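Local structure of Xcc1710-like domain-containing protein (Bordetella parapertussis 12822, 3CPK) at residues A[11-22]-A[123-134]. The protein is of unknown function and belongs to the DUF498/DUF598 family, as an Xcc1710-like domain protein. Sequence-based numbering, arbitrary orientation.
Sequences LNTVTAYGDGYI and TQAAARTYNILM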
ATOM      1  N   LEU A  11      -2.632   3.435  15.397  1.00 28.57           N
ATOM      2  CA  LEU A  11      -2.127   3.177  14.057  1.00 28.85           C
ATOM      3  C   LEU A  11      -3.052   2.339  13.179  1.00 29.89           C
ATOM      4  O   LEU A  11      -3.775   1.465  13.662  1.00 29.93           O
ATOM      5  CB  LEU A  11      -0.762   2.478  14.138  1.00 29.70           C
ATOM      6  CG  LEU A  11       0.532   3.199  14.558  1.00 28.46           C
ATOM      7  CD1 LEU A  11       0.329   4.708  14.704  1.00 24.84           C
ATOM      8  CD2 LEU A  11       1.030   2.580  15.844  1.00 31.43           C
ATOM      9  N   ASN A  12      -3.011   2.610  11.877  1.00 28.93           N
ATOM     10  CA  ASN A  12      -3.810   1.871  10.920  1.00 29.72           C
ATOM     11  C   ASN A  12      -3.300   0.436  10.819  1.00 28.39           C
ATOM     12  O   ASN A  12      -2.117   0.167  10.556  1.00 25.81           O
ATOM     13  CB  ASN A  12      -3.787   2.549   9.544  1.00 30.79           C
ATOM     14  CG  ASN A  12      -4.613   3.828   9.514  1.00 29.40           C
ATOM     15  OD1 ASN A  12      -5.731   3.872  10.036  1.00 24.62           O
ATOM     16  ND2 ASN A  12      -4.069   4.871   8.889  1.00 23.32           N
ATOM     17  N   THR A  13      -4.230  -0.483  11.012  1.00 28.69           N
ATOM     18  CA  THR A  13      -3.933  -1.888  11.019  1.00 29.93           C
ATOM     19  C   THR A  13      -4.860  -2.713  10.140  1.00 29.55           C
ATOM     20  O   THR A  13      -6.088  -2.570  10.208  1.00 29.48           O
ATOM     21  CB  THR A  13      -4.016  -2.381  12.470  1.00 30.05           C
ATOM     22  OG1 THR A  13      -3.098  -1.618  13.266  1.00 35.05           O
ATOM     23  CG2 THR A  13      -3.686  -3.859  12.573  1.00 32.46           C
ATOM     24  N   VAL A  14      -4.259  -3.562   9.307  1.00 28.86           N
ATOM     25  CA  VAL A  14      -5.015  -4.449   8.444  1.00 29.57           C
ATOM     26  C   VAL A  14      -5.590  -5.507   9.382  1.00 32.98           C
ATOM     27  O   VAL A  14      -4.876  -6.361   9.911  1.00 33.21           O
ATOM     28  CB  VAL A  14      -4.116  -5.114   7.392  1.00 31.85           C
ATOM     29  CG1 VAL A  14      -4.823  -6.322   6.799  1.00 30.44           C
ATOM     30  CG2 VAL A  14      -3.777  -4.115   6.292  1.00 28.17           C
ATOM     31  N   THR A  15      -6.896  -5.429   9.588  1.00 35.77           N
ATOM     32  CA  THR A  15      -7.608  -6.317  10.498  1.00 38.30           C
ATOM     33  C   THR A  15      -7.892  -7.737   9.997  1.00 38.83           C
ATOM     34  O   THR A  15      -7.754  -8.704  10.736  1.00 37.38           O
ATOM     35  CB  THR A  15      -8.938  -5.660  10.919  1.00 37.10           C
ATOM     36  OG1 THR A  15      -8.662  -4.517  11.733  1.00 41.60           O
ATOM     37  CG2 THR A  15      -9.782  -6.631  11.710  1.00 45.77           C
ATOM     38  N   ALA A  16      -8.315  -7.845   8.749  1.00 41.20           N
ATOM     39  CA  ALA A  16      -8.617  -9.131   8.152  1.00 41.74           C
ATOM     40  C   ALA A  16      -8.444  -8.963   6.655  1.00 44.27           C
ATOM     41  O   ALA A  16      -8.358  -7.845   6.153  1.00 42.16           O
ATOM     42  CB  ALA A  16     -10.047  -9.551   8.482  1.00 41.09           C
ATOM     43  N   TYR A  17      -8.376 -10.080   5.951  1.00 49.13           N
ATOM     44  CA  TYR A  17      -8.204 -10.074   4.506  1.00 51.91           C
ATOM     45  C   TYR A  17      -9.258 -11.031   4.008  1.00 49.67           C
ATOM     46  O   TYR A  17      -9.544 -12.037   4.655  1.00 48.41           O
ATOM     47  CB  TYR A  17      -6.822 -10.609   4.123  1.00 56.96           C
ATOM     48  CG  TYR A  17      -5.804 -10.558   5.244  1.00 67.48           C
ATOM     49  CD1 TYR A  17      -6.032 -11.227   6.449  1.00 76.17           C
ATOM     50  CD2 TYR A  17      -4.631  -9.819   5.116  1.00 73.19           C
ATOM     51  CE1 TYR A  17      -5.126 -11.155   7.498  1.00 74.68           C
ATOM     52  CE2 TYR A  17      -3.712  -9.742   6.165  1.00 74.27           C
ATOM     53  CZ  TYR A  17      -3.971 -10.409   7.351  1.00 69.67           C
ATOM     54  OH  TYR A  17      -3.098 -10.315   8.406  1.00 70.35           O
ATOM     55  N   GLY A  18      -9.847 -10.732   2.867  1.00 49.25           N
ATOM     56  CA  GLY A  18     -10.850 -11.634   2.360  1.00 50.55           C
ATOM     57  C   GLY A  18     -10.850 -11.689   0.860  1.00 49.31           C
ATOM     58  O   GLY A  18     -10.178 -10.906   0.196  1.00 50.44           O
ATOM     59  N   ASP A  19     -11.598 -12.640   0.326  1.00 48.68           N
ATOM     60  CA  ASP A  19     -11.709 -12.779  -1.109  1.00 48.30           C
ATOM     61  C   ASP A  19     -12.513 -11.565  -1.555  1.00 44.97           C
ATOM     62  O   ASP A  19     -13.725 -11.498  -1.346  1.00 42.13           O
ATOM     63  CB  ASP A  19     -12.452 -14.068  -1.460  1.00 50.41           C
ATOM     64  CG  ASP A  19     -12.516 -14.314  -2.953  1.00 53.98           C
ATOM     65  OD1 ASP A  19     -12.075 -13.431  -3.726  1.00 52.48           O
ATOM     66  OD2 ASP A  19     -13.013 -15.390  -3.353  1.00 57.98           O
ATOM     67  N   GLY A  20     -11.824 -10.593  -2.141  1.00 46.39           N
ATOM     68  CA  GLY A  20     -12.499  -9.397  -2.604  1.00 47.30           C
ATOM     69  C   GLY A  20     -12.466  -8.227  -1.640  1.00 46.11           C
ATOM     70  O   GLY A  20     -13.096  -7.202  -1.894  1.00 45.52           O
ATOM     71  N   TYR A  21     -11.732  -8.354  -0.538  1.00 46.09           N
ATOM     72  CA  TYR A  21     -11.690  -7.255   0.421  1.00 43.63           C
ATOM     73  C   TYR A  21     -10.543  -7.296   1.404  1.00 41.45           C
ATOM     74  O   TYR A  21     -10.007  -8.357   1.727  1.00 40.59           O
ATOM     75  CB  TYR A  21     -12.991  -7.214   1.232  1.00 42.60           C
ATOM     76  CG  TYR A  21     -13.080  -8.303   2.287  1.00 39.85           C
ATOM     77  CD1 TYR A  21     -12.464  -8.156   3.534  1.00 33.58           C
ATOM     78  CD2 TYR A  21     -13.756  -9.492   2.025  1.00 37.42           C
ATOM     79  CE1 TYR A  21     -12.519  -9.167   4.492  1.00 33.13           C
ATOM     80  CE2 TYR A  21     -13.819 -10.508   2.976  1.00 39.37           C
ATOM     81  CZ  TYR A  21     -13.199 -10.341   4.204  1.00 39.14           C
ATOM     82  OH  TYR A  21     -13.260 -11.360   5.134  1.00 43.50           O
ATOM     83  N   ILE A  22     -10.186  -6.113   1.882  1.00 40.95           N
ATOM     84  CA  ILE A  22      -9.171  -5.965   2.903  1.00 38.36           C
ATOM     85  C   ILE A  22      -9.944  -5.273   4.012  1.00 38.20           C
ATOM     86  O   ILE A  22     -10.752  -4.383   3.753  1.00 36.94           O
ATOM     87  CB  ILE A  22      -8.008  -5.063   2.450  1.00 38.45           C
ATOM     88  CG1 ILE A  22      -7.271  -5.724   1.285  1.00 39.74           C
ATOM     89  CG2 ILE A  22      -7.046  -4.825   3.606  1.00 39.60           C
ATOM     90  CD1 ILE A  22      -6.745  -7.126   1.602  1.00 44.68           C
ATOM     91  N   THR A 123      -1.972  -8.830  -3.080  1.00 30.86           N
ATOM     92  CA  THR A 123      -2.582  -8.061  -2.010  1.00 30.94           C
ATOM     93  C   THR A 123      -2.628  -8.641  -0.597  1.00 32.86           C
ATOM     94  O   THR A 123      -2.360  -7.913   0.359  1.00 35.25           O
ATOM     95  CB  THR A 123      -3.993  -7.614  -2.432  1.00 28.87           C
ATOM     96  OG1 THR A 123      -3.876  -6.675  -3.504  1.00 29.74           O
ATOM     97  CG2 THR A 123      -4.723  -6.953  -1.281  1.00 30.76           C
ATOM     98  N   GLN A 124      -2.956  -9.923  -0.434  1.00 32.81           N
ATOM     99  CA  GLN A 124      -3.004 -10.472   0.926  1.00 35.24           C
ATOM    100  C   GLN A 124      -1.621 -10.414   1.593  1.00 32.93           C
ATOM    101  O   GLN A 124      -1.509 -10.270   2.810  1.00 34.52           O
ATOM    102  CB  GLN A 124      -3.528 -11.914   0.941  1.00 34.88           C
ATOM    103  CG  GLN A 124      -4.739 -12.205   0.034  1.00 51.66           C
ATOM    104  CD  GLN A 124      -5.985 -11.375   0.338  1.00 61.82           C
ATOM    105  OE1 GLN A 124      -6.526 -11.408   1.445  1.00 68.17           O
ATOM    106  NE2 GLN A 124      -6.455 -10.637  -0.660  1.00 67.14           N
ATOM    107  N   ALA A 125      -0.568 -10.512   0.792  1.00 33.09           N
ATOM    108  CA  ALA A 125       0.796 -10.452   1.312  1.00 33.71           C
ATOM    109  C   ALA A 125       1.197  -9.008   1.606  1.00 34.97           C
ATOM    110  O   ALA A 125       1.844  -8.725   2.617  1.00 37.31           O
ATOM    111  CB  ALA A 125       1.768 -11.074   0.317  1.00 32.80           C
ATOM    112  N   ALA A 126       0.813  -8.095   0.721  1.00 32.41           N
ATOM    113  CA  ALA A 126       1.117  -6.681   0.921  1.00 32.38           C
ATOM    114  C   ALA A 126       0.554  -6.236   2.275  1.00 30.69           C
ATOM    115  O   ALA A 126       1.255  -5.651   3.095  1.00 28.69           O
ATOM    116  CB  ALA A 126       0.511  -5.852  -0.205  1.00 27.05           C
ATOM    117  N   ALA A 127      -0.716  -6.555   2.495  1.00 32.04           N
ATOM    118  CA  ALA A 127      -1.426  -6.215   3.722  1.00 33.62           C
ATOM    119  C   ALA A 127      -0.718  -6.765   4.953  1.00 34.38           C
ATOM    120  O   ALA A 127      -0.507  -6.069   5.945  1.00 32.81           O
ATOM    121  CB  ALA A 127      -2.857  -6.757   3.650  1.00 31.00           C
ATOM    122  N   ARG A 128      -0.363  -8.036   4.867  1.00 34.90           N
ATOM    123  CA  ARG A 128       0.327  -8.747   5.924  1.00 31.82           C
ATOM    124  C   ARG A 128       1.755  -8.217   6.105  1.00 31.21           C
ATOM    125  O   ARG A 128       2.268  -8.136   7.223  1.00 32.38           O
ATOM    126  CB  ARG A 128       0.328 -10.219   5.560  1.00 31.24           C
ATOM    127  CG  ARG A 128       1.220 -11.114   6.373  1.00 41.92           C
ATOM    128  CD  ARG A 128       1.297 -12.437   5.642  1.00 51.99           C
ATOM    129  NE  ARG A 128      -0.035 -12.817   5.173  1.00 61.81           N
ATOM    130  CZ  ARG A 128      -0.304 -13.303   3.963  1.00 63.39           C
ATOM    131  NH1 ARG A 128       0.671 -13.479   3.077  1.00 53.63           N
ATOM    132  NH2 ARG A 128      -1.558 -13.598   3.635  1.00 56.60           N
ATOM    133  N   THR A 129       2.405  -7.854   5.010  1.00 31.13           N
ATOM    134  CA  THR A 129       3.759  -7.325   5.128  1.00 30.64           C
ATOM    135  C   THR A 129       3.709  -5.918   5.731  1.00 31.21           C
ATOM    136  O   THR A 129       4.651  -5.472   6.383  1.00 29.97           O
ATOM    137  CB  THR A 129       4.484  -7.288   3.758  1.00 29.74           C
ATOM    138  OG1 THR A 129       4.596  -8.616   3.235  1.00 27.83           O
ATOM    139  CG2 THR A 129       5.867  -6.735   3.914  1.00 27.67           C
ATOM    140  N   TYR A 130       2.596  -5.229   5.514  1.00 32.49           N
ATOM    141  CA  TYR A 130       2.412  -3.887   6.054  1.00 31.90           C
ATOM    142  C   TYR A 130       2.293  -3.941   7.574  1.00 32.61           C
ATOM    143  O   TYR A 130       2.921  -3.152   8.280  1.00 32.07           O
ATOM    144  CB  TYR A 130       1.145  -3.239   5.487  1.00 28.64           C
ATOM    145  CG  TYR A 130       0.675  -2.075   6.320  1.00 25.85           C
ATOM    146  CD1 TYR A 130       1.167  -0.792   6.107  1.00 29.98           C
ATOM    147  CD2 TYR A 130      -0.200  -2.276   7.389  1.00 25.19           C
ATOM    148  CE1 TYR A 130       0.801   0.266   6.950  1.00 30.02           C
ATOM    149  CE2 TYR A 130      -0.560  -1.239   8.228  1.00 25.11           C
ATOM    150  CZ  TYR A 130      -0.058   0.030   8.006  1.00 25.01           C
ATOM    151  OH  TYR A 130      -0.391   1.047   8.861  1.00 25.36           O
ATOM    152  N   ASN A 131       1.459  -4.853   8.070  1.00 31.59           N
ATOM    153  CA  ASN A 131       1.268  -4.996   9.504  1.00 31.67           C
ATOM    154  C   ASN A 131       2.614  -5.214  10.180  1.00 34.62           C
ATOM    155  O   ASN A 131       2.895  -4.634  11.229  1.00 37.36           O
ATOM    156  CB  ASN A 131       0.351  -6.185   9.825  1.00 30.62           C
ATOM    157  CG  ASN A 131      -1.137  -5.857   9.684  1.00 30.49           C
ATOM    158  OD1 ASN A 131      -1.977  -6.761   9.717  1.00 33.04           O
ATOM    159  ND2 ASN A 131      -1.469  -4.571   9.535  1.00 25.60           N
ATOM    160  N   ILE A 132       3.448  -6.049   9.569  1.00 36.90           N
ATOM    161  CA  ILE A 132       4.757  -6.354  10.132  1.00 35.36           C
ATOM    162  C   ILE A 132       5.703  -5.166  10.134  1.00 32.80           C
ATOM    163  O   ILE A 132       6.243  -4.814  11.173  1.00 34.57           O
ATOM    164  CB  ILE A 132       5.411  -7.555   9.399  1.00 34.25           C
ATOM    165  CG1 ILE A 132       4.609  -8.819   9.703  1.00 34.59           C
ATOM    166  CG2 ILE A 132       6.858  -7.743   9.861  1.00 31.71           C
ATOM    167  CD1 ILE A 132       5.047 -10.031   8.921  1.00 39.02           C
ATOM    168  N   LEU A 133       5.904  -4.548   8.981  1.00 33.16           N
ATOM    169  CA  LEU A 133       6.786  -3.390   8.912  1.00 34.35           C
ATOM    170  C   LEU A 133       6.299  -2.304   9.864  1.00 35.27           C
ATOM    171  O   LEU A 133       7.079  -1.520  10.394  1.00 34.98           O
ATOM    172  CB  LEU A 133       6.827  -2.832   7.492  1.00 35.20           C
ATOM    173  CG  LEU A 133       7.434  -3.734   6.425  1.00 39.80           C
ATOM    174  CD1 LEU A 133       7.679  -2.922   5.171  1.00 41.14           C
ATOM    175  CD2 LEU A 133       8.735  -4.318   6.923  1.00 41.85           C
HETATM  176  N   MSE A 134       4.990  -2.275  10.069  1.00 34.11           N
HETATM  177  CA  MSE A 134       4.374  -1.311  10.946  1.00 35.37           C
HETATM  178  C   MSE A 134       4.637  -1.706  12.389  1.00 34.36           C
HETATM  179  O   MSE A 134       5.026  -0.877  13.203  1.00 35.75           O
HETATM  180  CB  MSE A 134       2.871  -1.245  10.639  1.00 34.13           C
HETATM  181  CG  MSE A 134       2.100  -0.197  11.403  1.00 31.45           C
HETATM  182 SE   MSE A 134       1.524  -0.911  13.090  1.00 46.90          SE
HETATM  183  CE  MSE A 134      -0.042  -1.908  12.457  1.00 39.46           C
TER
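V14 and A127 meet where the hairpin strand 14-18 runs nearly antiparallel to helix 123-134, their axes 156° apart and 8.9 Å at closest approach, and they illustrate how a small helix residue lets a strand settle close. The CB of A127 serves as a shared floor: V14 CG1 lies 3.7 Å from it, and I22 CD1 adds a more distant contact from the second strand. I22 CD1 also packs on T123 CG2 at 3.5 Å, methyl against methyl, while T123 OG1 turns to the backbone of L145. On the buried flank, Y130, with CG anti to the backbone N (chi1 162°), passes its ring by V14 CG2 and carries its hydroxyl to N12 O. That hydrogen bond, 2.6 Å from Y130 OH to N12 O, has the donor tilted 30° from the carbonyl plane and anchors the chain just before the strand. F35 meets the Y130 ring edge-to-face, and the N12 amide is itself held by the carbonyls of A36 and G39. N131 crosses V14 at about a right angle, its amide lying alongside the strand backbone. Selenomethionine M134 folds back at chi2 and chi3, which brings its CE within 3.2 Å of T13 OG1 and close to N12 O.

The outer side is looser. Exposed L11 reaches M134 SE only at 4.2 Å from its CB. At the other end the poorly ordered Y17 ring turns an edge to the helix, CD2 3.8 Å from A127 CB, and the exposed R128 guanidinium stands 5.9 Å away (CZ to ring centroid), at most a weak cation-pi attraction. Together these contacts dock the hairpin of strands 14-18 and 21-24, the first two of a three-stranded antiparallel sheet, onto a helix sandwiched between it and the five-stranded mixed sheet, whose strands 91-95 and 140-144 touch T123, A126, T129, Y130 and L133: a layered alpha/beta fold.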